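Local coordinates for protein PKS (Streptomyces albus, PDB 4OQJ) that probably catalyses decarboxylative condensation of acyl chains on an acyl carrier protein, as the first ketosynthase domain of OzmQ in oxazolomycin biosynthesis, at residues A24-A29 with A121-Q126; A90-I95 with C113-L118; Y178-C183 with G506-P511; Q501-G506 with V692-Y697. All coordinates share one frame; numbering follows the deposited sequence.

Contact 1: residues A24-A29 with A121-Q126; sequences AVIGLA and AGYDPQ
A121, in the last turn of helix 105-121, sits directly against the backbone of strand 23-31. Its methyl CB lies 3.9 Å from G27 CA, and the CA atoms of G27 and A121 are only 4.0 Å apart. G27 has no side chain, which lets the helix end come this close. Beside it, A121 CA approaches I26 O at 3.3 Å in a CA-H...O contact with an angle of 146° at the hydrogen. The same carbonyl oxygen accepts a hydrogen bond from a water, 2.9 Å between I26 O and the water oxygen, and that water also donates to A121 O, stitching strand to helix end. The I26 side chain flanks the methyl: its CG1, held between the backbone N and the carbonyl carbon (chi1 61°), passes A121 CB at 4.1 Å and carries CD1 on to Y123 CE1 at 4.0 Å. The I26 and Y123 side chains meet there at about a right angle. The helix stops just here. G122, with positive phi, is the C-prime residue of a Schellman motif, in which Y123 N reaches back to L118 O and G122 N to E119 O; this turns the chain out of the helix and brings Y123 beside the strand. The Y123 hydroxyl is hydrogen-bonded to D276 and K266, while R691 makes a cation-pi contact with its ring. Further along, D124 OD1 accepts from Q126 N in an Asx turn, and D124 OD2 forms a salt bridge with R127.

Contact 2: residues A90-I95 with C113-L118; sequences AGLFGI and CAYEAL
The Y115 and F93 rings stand almost perpendicular in an oblique approach, planes at 86° and centroids 5.8 Å apart. L92 CD2 lies over one face of the F93 ring, 3.9 Å above the plane and offset toward the rim. The closest touch between the rings is F93 CE1 to Y115 CD2, 3.7 Å. F93 CZ is only slightly farther from the same carbon. L92 meets the tyrosine from the opposite direction, its CD2 standing 4.1 Å from Y115 CE2, so CD2 and CE2 of Y115, neighbours on one side of its ring, are taken by two successive residues of the loop. The tyrosine reaches out because its CG is anti to the backbone N (chi1 -172°), which extends the ring from helix 105-121 toward the loop. F93 starts out across the line to the helix, and its ring end then swings nearer. L92 and F93 are the two central residues of a type I beta turn from G91 to G94, closed by a G94 N to G91 O bond of 3.1 Å, and the turn puts L92 and the ring end of F93 against the tyrosine of the helix. L180 of helix 171-180 packs on both rings, and F699 meets Y115 edge-to-face. The contact is purely apolar and buried. It packs the turn that precedes helix 97-102 onto helix 105-121, a helix that lies against the central sheet of the thiolase-like ketosynthase fold through A29 on strand 23-31.

Contact 3: residues Y178-C183 with G506-P511; sequences YKLNLC and GRRVLP. With K (potassium ion), chain B.
The two backbones stay well apart, 9.6 Å between the CA atoms of L180 and R508 at their nearest, where helix 171-180 ends and N181 takes up positive phi. R508 bridges the gap. Its CG is anti to the backbone N (chi1 -175°) and the chain bends at chi3, bringing the guanidinium to the helix end. There NH2 donates to K179 O at 3.1 Å, with an N-H...O angle of 144°; the donor lies in the carbonyl plane on a lone pair, while the oxygen is 19° out of the guanidinium plane. Two waters in that plane widen the grip: one accepts from R508 NH1 and donates to K179 O, the other accepts from R508 NH2 and donates to L180 O. The guanidinium thus reaches the carbonyl of K179 directly and through water, and that of L180 through water; its charge is probably favourable to the helix dipole. L180 CD2 packs against R508 NH2 at 3.8 Å, the two side chains crossing at about a right angle, and K179 NZ turns elsewhere, to F93 O. One residue earlier, Y178 OH binds potassium at 2.9 Å, with four waters and the backbone oxygens of S292 and K294 of the second subunit completing the shell. N181 and C183 also bond to that subunit, so the arginine binds a helix end lying at the dimer interface, beside an intersubunit potassium site.

Contact 4: residues Q501-G506 with V692-Y697; sequences QTLALG and VPLPTY
T502 OG1 has two partners: it accepts from V692 N at 3.1 Å, with an N-H...O angle of 155°, and is itself hydrogen-bonded to A498 O one turn back in helix 496-505. The first bond ties the incoming chain to the helix; the second holds the hydroxyl against its own helix, where OG1 sits beside the backbone N (chi1 -59°). V692 crosses the threonine at about a right angle and brings its CG2 to 3.7 Å from T502 OG1. The other branch of the threonine, CG2, is anti to the backbone N and points to V692 O, 3.4 Å from T502 CG2, and to L694. Here T502 and L694 reach toward each other tip to tip, T502 CG2 to L694 CD1 being 3.8 Å. The same L694 methyl, CD1, also lies against the next residue of the helix, 3.9 Å from L503 CG, with the two leucine side chains crossing nearly perpendicularly. L694 CD1 thus fits between the side chains of T502 and L503. Q501 adds a second tie between this helix and the residues leading into the loop, its side-chain amide bonding to R690 N and P688 O. The loop runs between helix 496-505 and its neighbours: P695 packs on helix 474-490 and T696 on helix 105-121, Y697 touches both of these helices, while A504 packs on helix 680-684.

The four contacts form one connected patch, centres about 8 to 15 Å apart, the closest pair being contacts 2 and 3. Helix 105-121 is common to them: contact 2 uses its body, contact 1 its end, and Y115 also touches R508 of contact 3 and Y697 of contact 4. Along the chain, contact 2 falls within the span bridged by contact 1, both inside the N-terminal ketosynthase range. Contacts 3 and 4 interleave and share G506, and R507 is hydrogen-bonded to P695. The patch joins the C-terminal extension segment 506-511 and the later loop 692-697 to the N-terminal ketosynthase part, near the potassium-bearing subunit interface at contact 3.

Contact 1: residues A24-A29 with A121-Q126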
loop_
_atom_site.group_PDB
_atom_site.type_symbol
_atom_site.label_atom_id
_atom_site.label_comp_id
_atom_site.label_asym_id
_atom_site.label_seq_id
_atom_site.Cartn_x
_atom_site.Cartn_y
_atom_site.Cartn_z
ATOM N N ALA A 24 -8.997 -4.046 -17.245
ATOM C CA ALA A 24 -9.938 -5.158 -17.271
ATOM C C ALA A 24 -9.933 -5.952 -15.969
ATOM O O ALA A 24 -8.877 -6.200 -15.386
ATOM C CB ALA A 24 -9.626 -6.084 -18.425
ATOM N N VAL A 25 -11.118 -6.345 -15.516
ATOM C CA VAL A 25 -11.248 -7.385 -14.508
ATOM C C VAL A 25 -11.342 -8.713 -15.241
ATOM O O VAL A 25 -12.346 -8.965 -15.907
ATOM C CB VAL A 25 -12.482 -7.183 -13.638
ATOM C CG1 VAL A 25 -12.581 -8.274 -12.595
ATOM C CG2 VAL A 25 -12.436 -5.804 -12.979
ATOM N N ILE A 26 -10.309 -9.550 -15.150
ATOM C CA ILE A 26 -10.276 -10.766 -15.956
ATOM C C ILE A 26 -10.561 -12.011 -15.151
ATOM O O ILE A 26 -10.650 -13.098 -15.708
ATOM C CB ILE A 26 -8.940 -10.947 -16.667
ATOM C CG1 ILE A 26 -7.782 -11.058 -15.666
ATOM C CG2 ILE A 26 -8.716 -9.805 -17.664
ATOM C CD1 ILE A 26 -6.481 -11.485 -16.335
ATOM N N GLY A 27 -10.717 -11.858 -13.847
ATOM C CA GLY A 27 -11.091 -12.971 -12.998
ATOM C C GLY A 27 -11.496 -12.439 -11.639
ATOM O O GLY A 27 -11.221 -11.285 -11.325
ATOM N N LEU A 28 -12.163 -13.265 -10.843
ATOM C CA LEU A 28 -12.569 -12.848 -9.508
ATOM C C LEU A 28 -13.052 -14.043 -8.730
ATOM O O LEU A 28 -13.332 -15.092 -9.302
ATOM C CB LEU A 28 -13.652 -11.761 -9.554
ATOM C CG LEU A 28 -14.976 -12.019 -10.292
ATOM C CD1 LEU A 28 -15.906 -12.899 -9.493
ATOM C CD2 LEU A 28 -15.657 -10.689 -10.584
ATOM N N ALA A 29 -13.102 -13.890 -7.413
ATOM C CA ALA A 29 -13.546 -14.955 -6.535
ATOM C C ALA A 29 -14.013 -14.366 -5.214
ATOM O O ALA A 29 -13.606 -13.272 -4.826
ATOM C CB ALA A 29 -12.434 -15.961 -6.305
ATOM N N ALA A 121 -9.658 -16.632 -13.868
ATOM C CA ALA A 121 -9.030 -15.816 -14.911
ATOM C C ALA A 121 -8.394 -16.670 -16.001
ATOM O O ALA A 121 -8.311 -16.248 -17.157
ATOM C CB ALA A 121 -7.984 -14.892 -14.309
ATOM N N GLY A 122 -7.955 -17.873 -15.632
ATOM C CA GLY A 122 -7.368 -18.803 -16.578
ATOM C C GLY A 122 -5.842 -18.776 -16.593
ATOM O O GLY A 122 -5.245 -19.244 -17.555
ATOM N N TYR A 123 -5.220 -18.264 -15.529
ATOM C CA TYR A 123 -3.757 -18.164 -15.461
ATOM C C TYR A 123 -3.162 -18.988 -14.320
ATOM O O TYR A 123 -3.566 -18.861 -13.166
ATOM C CB TYR A 123 -3.319 -16.698 -15.326
ATOM C CG TYR A 123 -3.453 -15.947 -16.628
ATOM C CD1 TYR A 123 -4.651 -15.307 -16.973
ATOM C CD2 TYR A 123 -2.409 -15.921 -17.537
ATOM C CE1 TYR A 123 -4.783 -14.647 -18.181
ATOM C CE2 TYR A 123 -2.537 -15.280 -18.754
ATOM C CZ TYR A 123 -3.718 -14.640 -19.067
ATOM O OH TYR A 123 -3.822 -14.008 -20.276
ATOM N N ASP A 124 -2.232 -19.864 -14.682
ATOM C CA ASP A 124 -1.411 -20.614 -13.736
ATOM C C ASP A 124 -0.083 -19.868 -13.563
ATOM O O ASP A 124 0.778 -19.904 -14.448
ATOM C CB ASP A 124 -1.174 -22.045 -14.246
ATOM C CG ASP A 124 -0.214 -22.836 -13.376
ATOM O OD1 ASP A 124 0.122 -22.359 -12.258
ATOM O OD2 ASP A 124 0.201 -23.946 -13.812
ATOM N N PRO A 125 0.094 -19.173 -12.432
ATOM C CA PRO A 125 1.328 -18.386 -12.315
ATOM C C PRO A 125 2.600 -19.218 -12.175
ATOM O O PRO A 125 3.697 -18.651 -12.214
ATOM C CB PRO A 125 1.107 -17.553 -11.043
ATOM C CG PRO A 125 -0.320 -17.716 -10.673
ATOM C CD PRO A 125 -0.782 -19.014 -11.259
ATOM N N GLN A 126 2.485 -20.536 -12.018
ATOM C CA GLN A 126 3.686 -21.365 -11.979
ATOM C C GLN A 126 4.298 -21.504 -13.368
ATOM O O GLN A 126 5.412 -21.999 -13.513
ATOM C CB GLN A 126 3.390 -22.753 -11.403
ATOM C CG GLN A 126 2.908 -22.720 -9.972
ATOM C CD GLN A 126 2.803 -24.110 -9.372
ATOM O OE1 GLN A 126 2.524 -25.088 -10.072
ATOM N NE2 GLN A 126 3.052 -24.208 -8.070
HETATM O O HOH W 1 -9.999 -14.492 -18.129
#

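Contact 2: residues A90-I95 with C113-L118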
loop_
_atom_site.group_PDB
_atom_site.type_symbol
_atom_site.label_atom_id
_atom_site.label_comp_id
_atom_site.label_asym_id
_atom_site.label_seq_id
_atom_site.Cartn_x
_atom_site.Cartn_y
_atom_site.Cartn_z
ATOM N N ALA A 90 -4.132 -27.691 3.306
ATOM C CA ALA A 90 -2.731 -27.445 3.602
ATOM C C ALA A 90 -1.819 -28.250 2.683
ATOM O O ALA A 90 -0.771 -27.763 2.264
ATOM C CB ALA A 90 -2.439 -27.769 5.049
ATOM N N GLY A 91 -2.225 -29.473 2.359
ATOM C CA GLY A 91 -1.422 -30.332 1.501
ATOM C C GLY A 91 -1.156 -29.712 0.138
ATOM O O GLY A 91 -0.050 -29.781 -0.390
ATOM N N LEU A 92 -2.185 -29.102 -0.430
ATOM C CA LEU A 92 -2.079 -28.480 -1.735
ATOM C C LEU A 92 -1.018 -27.398 -1.729
ATOM O O LEU A 92 -0.294 -27.218 -2.716
ATOM C CB LEU A 92 -3.421 -27.885 -2.148
ATOM C CG LEU A 92 -3.410 -27.055 -3.427
ATOM C CD1 LEU A 92 -3.093 -27.921 -4.637
ATOM C CD2 LEU A 92 -4.736 -26.335 -3.588
ATOM N N PHE A 93 -0.915 -26.678 -0.610
ATOM C CA PHE A 93 0.027 -25.567 -0.526
ATOM C C PHE A 93 1.343 -25.944 0.172
ATOM O O PHE A 93 2.170 -25.084 0.457
ATOM C CB PHE A 93 -0.641 -24.393 0.184
ATOM C CG PHE A 93 -1.804 -23.841 -0.566
ATOM C CD1 PHE A 93 -1.612 -23.176 -1.767
ATOM C CD2 PHE A 93 -3.098 -24.019 -0.104
ATOM C CE1 PHE A 93 -2.691 -22.670 -2.480
ATOM C CE2 PHE A 93 -4.173 -23.525 -0.821
ATOM C CZ PHE A 93 -3.963 -22.846 -2.008
ATOM N N GLY A 94 1.551 -27.228 0.417
ATOM C CA GLY A 94 2.810 -27.687 0.987
ATOM C C GLY A 94 3.025 -27.180 2.398
ATOM O O GLY A 94 4.148 -26.910 2.808
ATOM N N ILE A 95 1.934 -27.048 3.139
ATOM C CA ILE A 95 1.968 -26.530 4.505
ATOM C C ILE A 95 1.676 -27.662 5.495
ATOM O O ILE A 95 0.757 -28.446 5.286
ATOM C CB ILE A 95 0.949 -25.381 4.665
ATOM C CG1 ILE A 95 1.406 -24.174 3.832
ATOM C CG2 ILE A 95 0.785 -24.976 6.124
ATOM C CD1 ILE A 95 0.371 -23.071 3.686
ATOM N N CYS A 113 -8.803 -18.149 -1.819
ATOM C CA CYS A 113 -9.605 -17.257 -2.676
ATOM C C CYS A 113 -8.787 -16.692 -3.867
ATOM O O CYS A 113 -9.283 -16.592 -4.992
ATOM C CB CYS A 113 -10.178 -16.106 -1.851
ATOM S SG CYS A 113 -11.406 -15.114 -2.753
ATOM N N ALA A 114 -7.536 -16.325 -3.610
ATOM C CA ALA A 114 -6.652 -15.827 -4.665
ATOM C C ALA A 114 -6.375 -16.905 -5.709
ATOM O O ALA A 114 -6.362 -16.626 -6.909
ATOM C CB ALA A 114 -5.338 -15.322 -4.065
ATOM N N TYR A 115 -6.133 -18.125 -5.243
ATOM C CA TYR A 115 -5.975 -19.275 -6.118
ATOM C C TYR A 115 -7.202 -19.392 -7.026
ATOM O O TYR A 115 -7.066 -19.528 -8.234
ATOM C CB TYR A 115 -5.770 -20.535 -5.276
ATOM C CG TYR A 115 -5.394 -21.819 -6.010
ATOM C CD1 TYR A 115 -6.311 -22.498 -6.802
ATOM C CD2 TYR A 115 -4.134 -22.386 -5.843
ATOM C CE1 TYR A 115 -5.966 -23.696 -7.441
ATOM C CE2 TYR A 115 -3.782 -23.568 -6.461
ATOM C CZ TYR A 115 -4.695 -24.221 -7.261
ATOM O OH TYR A 115 -4.330 -25.400 -7.869
ATOM N N GLU A 116 -8.394 -19.319 -6.437
ATOM C CA GLU A 116 -9.637 -19.406 -7.200
ATOM C C GLU A 116 -9.754 -18.281 -8.213
ATOM O O GLU A 116 -10.223 -18.512 -9.325
ATOM C CB GLU A 116 -10.861 -19.364 -6.278
ATOM C CG GLU A 116 -11.131 -20.645 -5.496
ATOM C CD GLU A 116 -12.222 -20.460 -4.420
ATOM O OE1 GLU A 116 -12.498 -19.298 -4.046
ATOM O OE2 GLU A 116 -12.794 -21.477 -3.948
ATOM N N ALA A 117 -9.354 -17.064 -7.831
ATOM C CA ALA A 117 -9.482 -15.919 -8.733
ATOM C C ALA A 117 -8.597 -16.090 -9.966
ATOM O O ALA A 117 -9.014 -15.777 -11.089
ATOM C CB ALA A 117 -9.148 -14.621 -8.018
ATOM N N LEU A 118 -7.383 -16.584 -9.762
ATOM C CA LEU A 118 -6.455 -16.823 -10.869
ATOM C C LEU A 118 -6.949 -17.981 -11.735
ATOM O O LEU A 118 -6.886 -17.920 -12.959
ATOM C CB LEU A 118 -5.050 -17.104 -10.343
ATOM C CG LEU A 118 -4.328 -15.842 -9.865
ATOM C CD1 LEU A 118 -3.210 -16.180 -8.917
ATOM C CD2 LEU A 118 -3.805 -15.086 -11.073
#

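Contact 3: residues Y178-C183 with G506-P511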
loop_
_atom_site.group_PDB
_atom_site.type_symbol
_atom_site.label_atom_id
_atom_site.label_comp_id
_atom_site.label_asym_id
_atom_site.label_seq_id
_atom_site.Cartn_x
_atom_site.Cartn_y
_atom_site.Cartn_z
ATOM N N TYR A 178 4.407 -16.174 -2.324
ATOM C CA TYR A 178 5.308 -17.311 -2.202
ATOM C C TYR A 178 4.644 -18.628 -2.609
ATOM O O TYR A 178 5.266 -19.484 -3.247
ATOM C CB TYR A 178 5.829 -17.427 -0.769
ATOM C CG TYR A 178 6.702 -18.636 -0.577
ATOM C CD1 TYR A 178 7.936 -18.716 -1.214
ATOM C CD2 TYR A 178 6.294 -19.709 0.219
ATOM C CE1 TYR A 178 8.751 -19.822 -1.070
ATOM C CE2 TYR A 178 7.116 -20.838 0.379
ATOM C CZ TYR A 178 8.342 -20.877 -0.281
ATOM O OH TYR A 178 9.172 -21.965 -0.169
ATOM N N LYS A 179 3.382 -18.796 -2.250
ATOM C CA LYS A 179 2.718 -20.072 -2.487
ATOM C C LYS A 179 2.088 -20.166 -3.866
ATOM O O LYS A 179 1.892 -21.272 -4.361
ATOM C CB LYS A 179 1.658 -20.312 -1.423
ATOM C CG LYS A 179 2.222 -20.608 -0.052
ATOM C CD LYS A 179 2.982 -21.917 -0.041
ATOM C CE LYS A 179 3.470 -22.227 1.352
ATOM N NZ LYS A 179 4.174 -23.528 1.382
ATOM N N LEU A 180 1.757 -19.023 -4.477
ATOM C CA LEU A 180 1.172 -19.006 -5.826
ATOM C C LEU A 180 2.169 -18.631 -6.938
ATOM O O LEU A 180 1.851 -18.762 -8.112
ATOM C CB LEU A 180 -0.009 -18.039 -5.884
ATOM C CG LEU A 180 -1.172 -18.307 -4.916
ATOM C CD1 LEU A 180 -2.382 -17.470 -5.306
ATOM C CD2 LEU A 180 -1.537 -19.780 -4.883
ATOM N N ASN A 181 3.360 -18.169 -6.553
ATOM C CA ASN A 181 4.413 -17.649 -7.459
ATOM C C ASN A 181 4.066 -16.311 -8.118
ATOM O O ASN A 181 4.055 -16.183 -9.343
ATOM C CB ASN A 181 4.776 -18.650 -8.561
ATOM C CG ASN A 181 6.107 -18.303 -9.236
ATOM O OD1 ASN A 181 7.061 -17.899 -8.570
ATOM N ND2 ASN A 181 6.173 -18.445 -10.556
ATOM N N LEU A 182 3.827 -15.299 -7.295
ATOM C CA LEU A 182 3.547 -13.952 -7.778
ATOM C C LEU A 182 4.822 -13.152 -7.551
ATOM O O LEU A 182 5.269 -13.029 -6.408
ATOM C CB LEU A 182 2.353 -13.343 -7.031
ATOM C CG LEU A 182 1.131 -14.241 -6.881
ATOM C CD1 LEU A 182 -0.005 -13.501 -6.220
ATOM C CD2 LEU A 182 0.692 -14.805 -8.239
ATOM N N CYS A 183 5.424 -12.647 -8.628
ATOM C CA CYS A 183 6.722 -11.980 -8.562
ATOM C C CYS A 183 6.642 -10.464 -8.714
ATOM O O CYS A 183 7.669 -9.778 -8.710
ATOM C CB CYS A 183 7.645 -12.549 -9.632
ATOM S SG CYS A 183 7.902 -14.313 -9.413
ATOM N N GLY A 506 -4.312 -22.937 -17.717
ATOM C CA GLY A 506 -4.818 -22.097 -16.640
ATOM C C GLY A 506 -5.109 -22.828 -15.352
ATOM O O GLY A 506 -5.814 -22.302 -14.490
ATOM N N ARG A 507 -4.542 -24.025 -15.209
ATOM C CA ARG A 507 -4.760 -24.851 -14.021
ATOM C C ARG A 507 -3.426 -25.379 -13.513
ATOM O O ARG A 507 -2.561 -25.739 -14.305
ATOM C CB ARG A 507 -5.710 -26.006 -14.347
ATOM C CG ARG A 507 -7.144 -25.572 -14.607
ATOM C CD ARG A 507 -7.802 -25.151 -13.303
ATOM N NE ARG A 507 -9.192 -24.713 -13.435
ATOM C CZ ARG A 507 -9.564 -23.520 -13.889
ATOM N NH1 ARG A 507 -8.653 -22.647 -14.313
ATOM N NH2 ARG A 507 -10.851 -23.202 -13.928
ATOM N N ARG A 508 -3.242 -25.420 -12.198
ATOM C CA ARG A 508 -1.993 -25.928 -11.644
ATOM C C ARG A 508 -1.755 -27.378 -12.105
ATOM O O ARG A 508 -2.685 -28.171 -12.149
ATOM C CB ARG A 508 -2.010 -25.863 -10.123
ATOM C CG ARG A 508 -0.681 -26.270 -9.507
ATOM C CD ARG A 508 -0.646 -26.006 -8.023
ATOM N NE ARG A 508 -0.417 -24.592 -7.722
ATOM C CZ ARG A 508 -0.050 -24.146 -6.529
ATOM N NH1 ARG A 508 0.120 -24.993 -5.521
ATOM N NH2 ARG A 508 0.157 -22.858 -6.342
ATOM N N VAL A 509 -0.510 -27.706 -12.434
ATOM C CA VAL A 509 -0.145 -29.058 -12.880
ATOM C C VAL A 509 0.081 -29.924 -11.659
ATOM O O VAL A 509 1.057 -29.718 -10.930
ATOM C CB VAL A 509 1.144 -29.052 -13.739
ATOM C CG1 VAL A 509 1.512 -30.469 -14.179
ATOM C CG2 VAL A 509 0.967 -28.153 -14.928
ATOM N N LEU A 510 -0.807 -30.877 -11.424
ATOM C CA LEU A 510 -0.782 -31.647 -10.181
ATOM C C LEU A 510 -0.694 -33.151 -10.483
ATOM O O LEU A 510 -0.839 -33.552 -11.635
ATOM C CB LEU A 510 -2.012 -31.298 -9.337
ATOM C CG LEU A 510 -2.030 -29.856 -8.802
ATOM C CD1 LEU A 510 -3.403 -29.476 -8.267
ATOM C CD2 LEU A 510 -0.997 -29.694 -7.705
ATOM N N PRO A 511 -0.433 -33.981 -9.450
ATOM C CA PRO A 511 -0.006 -35.375 -9.689
ATOM C C PRO A 511 -1.078 -36.387 -10.093
ATOM O O PRO A 511 -0.766 -37.326 -10.830
ATOM C CB PRO A 511 0.586 -35.796 -8.333
ATOM C CG PRO A 511 0.855 -34.529 -7.604
ATOM C CD PRO A 511 -0.199 -33.577 -8.052
HETATM K K K B . 9.389 -22.950 -2.908
HETATM O O HOH W 2 6.501 -22.080 -2.733
HETATM O O HOH W 3 1.520 -23.745 -3.299
HETATM O O HOH W 4 -0.198 -20.699 -8.247
HETATM O O HOH W 5 10.346 -25.179 -0.844
HETATM O O HOH W 6 11.221 -24.171 -5.167
HETATM O O HOH W 7 8.199 -24.551 -4.973
#

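Contact 4: residues Q501-G506 with V692-Y697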
loop_
_atom_site.group_PDB
_atom_site.type_symbol
_atom_site.label_atom_id
_atom_site.label_comp_id
_atom_site.label_asym_id
_atom_site.label_seq_id
_atom_site.Cartn_x
_atom_site.Cartn_y
_atom_site.Cartn_z
ATOM N N GLN A 501 -8.172 -25.150 -23.776
ATOM C CA GLN A 501 -7.061 -24.226 -23.572
ATOM C C GLN A 501 -6.978 -23.771 -22.123
ATOM O O GLN A 501 -5.900 -23.760 -21.515
ATOM C CB GLN A 501 -7.207 -23.005 -24.478
ATOM C CG GLN A 501 -7.002 -23.298 -25.975
ATOM C CD GLN A 501 -7.505 -22.166 -26.871
ATOM O OE1 GLN A 501 -8.333 -21.346 -26.460
ATOM N NE2 GLN A 501 -6.994 -22.110 -28.095
ATOM N N THR A 502 -8.119 -23.391 -21.569
ATOM C CA THR A 502 -8.159 -22.892 -20.200
ATOM C C THR A 502 -7.664 -23.975 -19.244
ATOM O O THR A 502 -6.878 -23.713 -18.346
ATOM C CB THR A 502 -9.562 -22.459 -19.816
ATOM O OG1 THR A 502 -9.987 -21.428 -20.714
ATOM C CG2 THR A 502 -9.609 -21.943 -18.371
ATOM N N LEU A 503 -8.113 -25.202 -19.466
ATOM C CA LEU A 503 -7.744 -26.308 -18.597
ATOM C C LEU A 503 -6.249 -26.634 -18.683
ATOM O O LEU A 503 -5.638 -26.991 -17.679
ATOM C CB LEU A 503 -8.565 -27.536 -18.948
ATOM C CG LEU A 503 -10.047 -27.546 -18.546
ATOM C CD1 LEU A 503 -10.730 -28.754 -19.170
ATOM C CD2 LEU A 503 -10.219 -27.569 -17.034
ATOM N N ALA A 504 -5.681 -26.532 -19.886
ATOM C CA ALA A 504 -4.292 -26.888 -20.137
ATOM C C ALA A 504 -3.327 -25.814 -19.660
ATOM O O ALA A 504 -2.248 -26.123 -19.163
ATOM C CB ALA A 504 -4.071 -27.147 -21.645
ATOM N N LEU A 505 -3.722 -24.553 -19.832
ATOM C CA LEU A 505 -2.840 -23.416 -19.580
ATOM C C LEU A 505 -3.119 -22.728 -18.256
ATOM O O LEU A 505 -2.256 -22.041 -17.716
ATOM C CB LEU A 505 -2.975 -22.389 -20.701
ATOM C CG LEU A 505 -2.565 -22.851 -22.104
ATOM C CD1 LEU A 505 -3.117 -21.872 -23.118
ATOM C CD2 LEU A 505 -1.048 -22.967 -22.233
ATOM N N GLY A 506 -4.312 -22.937 -17.717
ATOM C CA GLY A 506 -4.818 -22.097 -16.640
ATOM C C GLY A 506 -5.109 -22.828 -15.352
ATOM O O GLY A 506 -5.814 -22.302 -14.490
ATOM N N VAL A 692 -11.596 -18.843 -20.317
ATOM C CA VAL A 692 -12.995 -18.692 -19.888
ATOM C C VAL A 692 -13.188 -19.232 -18.477
ATOM O O VAL A 692 -12.462 -20.145 -18.058
ATOM C CB VAL A 692 -13.967 -19.415 -20.846
ATOM C CG1 VAL A 692 -13.860 -18.839 -22.253
ATOM C CG2 VAL A 692 -13.681 -20.927 -20.889
ATOM N N PRO A 693 -14.176 -18.691 -17.744
ATOM C CA PRO A 693 -14.467 -19.196 -16.397
ATOM C C PRO A 693 -14.902 -20.657 -16.376
ATOM O O PRO A 693 -15.859 -21.015 -17.053
ATOM C CB PRO A 693 -15.613 -18.288 -15.919
ATOM C CG PRO A 693 -15.520 -17.077 -16.751
ATOM C CD PRO A 693 -15.025 -17.536 -18.086
ATOM N N LEU A 694 -14.196 -21.484 -15.611
ATOM C CA LEU A 694 -14.580 -22.875 -15.397
ATOM C C LEU A 694 -14.553 -23.117 -13.894
ATOM O O LEU A 694 -14.063 -22.265 -13.160
ATOM C CB LEU A 694 -13.633 -23.824 -16.116
ATOM C CG LEU A 694 -13.579 -23.687 -17.636
ATOM C CD1 LEU A 694 -12.418 -24.471 -18.186
ATOM C CD2 LEU A 694 -14.872 -24.174 -18.255
ATOM N N PRO A 695 -15.081 -24.261 -13.424
ATOM C CA PRO A 695 -15.095 -24.434 -11.966
ATOM C C PRO A 695 -13.692 -24.403 -11.383
ATOM O O PRO A 695 -12.736 -24.711 -12.092
ATOM C CB PRO A 695 -15.744 -25.803 -11.774
ATOM C CG PRO A 695 -16.627 -25.972 -13.006
ATOM C CD PRO A 695 -15.845 -25.321 -14.120
ATOM N N THR A 696 -13.595 -24.020 -10.113
ATOM C CA THR A 696 -12.316 -23.828 -9.441
ATOM C C THR A 696 -12.019 -25.037 -8.557
ATOM O O THR A 696 -12.862 -25.927 -8.416
ATOM C CB THR A 696 -12.326 -22.507 -8.642
ATOM O OG1 THR A 696 -13.490 -22.428 -7.790
ATOM C CG2 THR A 696 -12.375 -21.355 -9.611
ATOM N N TYR A 697 -10.810 -25.091 -8.011
ATOM C CA TYR A 697 -10.297 -26.284 -7.348
ATOM C C TYR A 697 -11.149 -26.719 -6.143
ATOM O O TYR A 697 -11.595 -25.876 -5.355
ATOM C CB TYR A 697 -8.849 -26.044 -6.892
ATOM C CG TYR A 697 -8.157 -27.318 -6.448
ATOM C CD1 TYR A 697 -7.493 -28.123 -7.365
ATOM C CD2 TYR A 697 -8.194 -27.731 -5.120
ATOM C CE1 TYR A 697 -6.873 -29.297 -6.972
ATOM C CE2 TYR A 697 -7.565 -28.909 -4.714
ATOM C CZ TYR A 697 -6.908 -29.690 -5.654
ATOM O OH TYR A 697 -6.288 -30.874 -5.281
#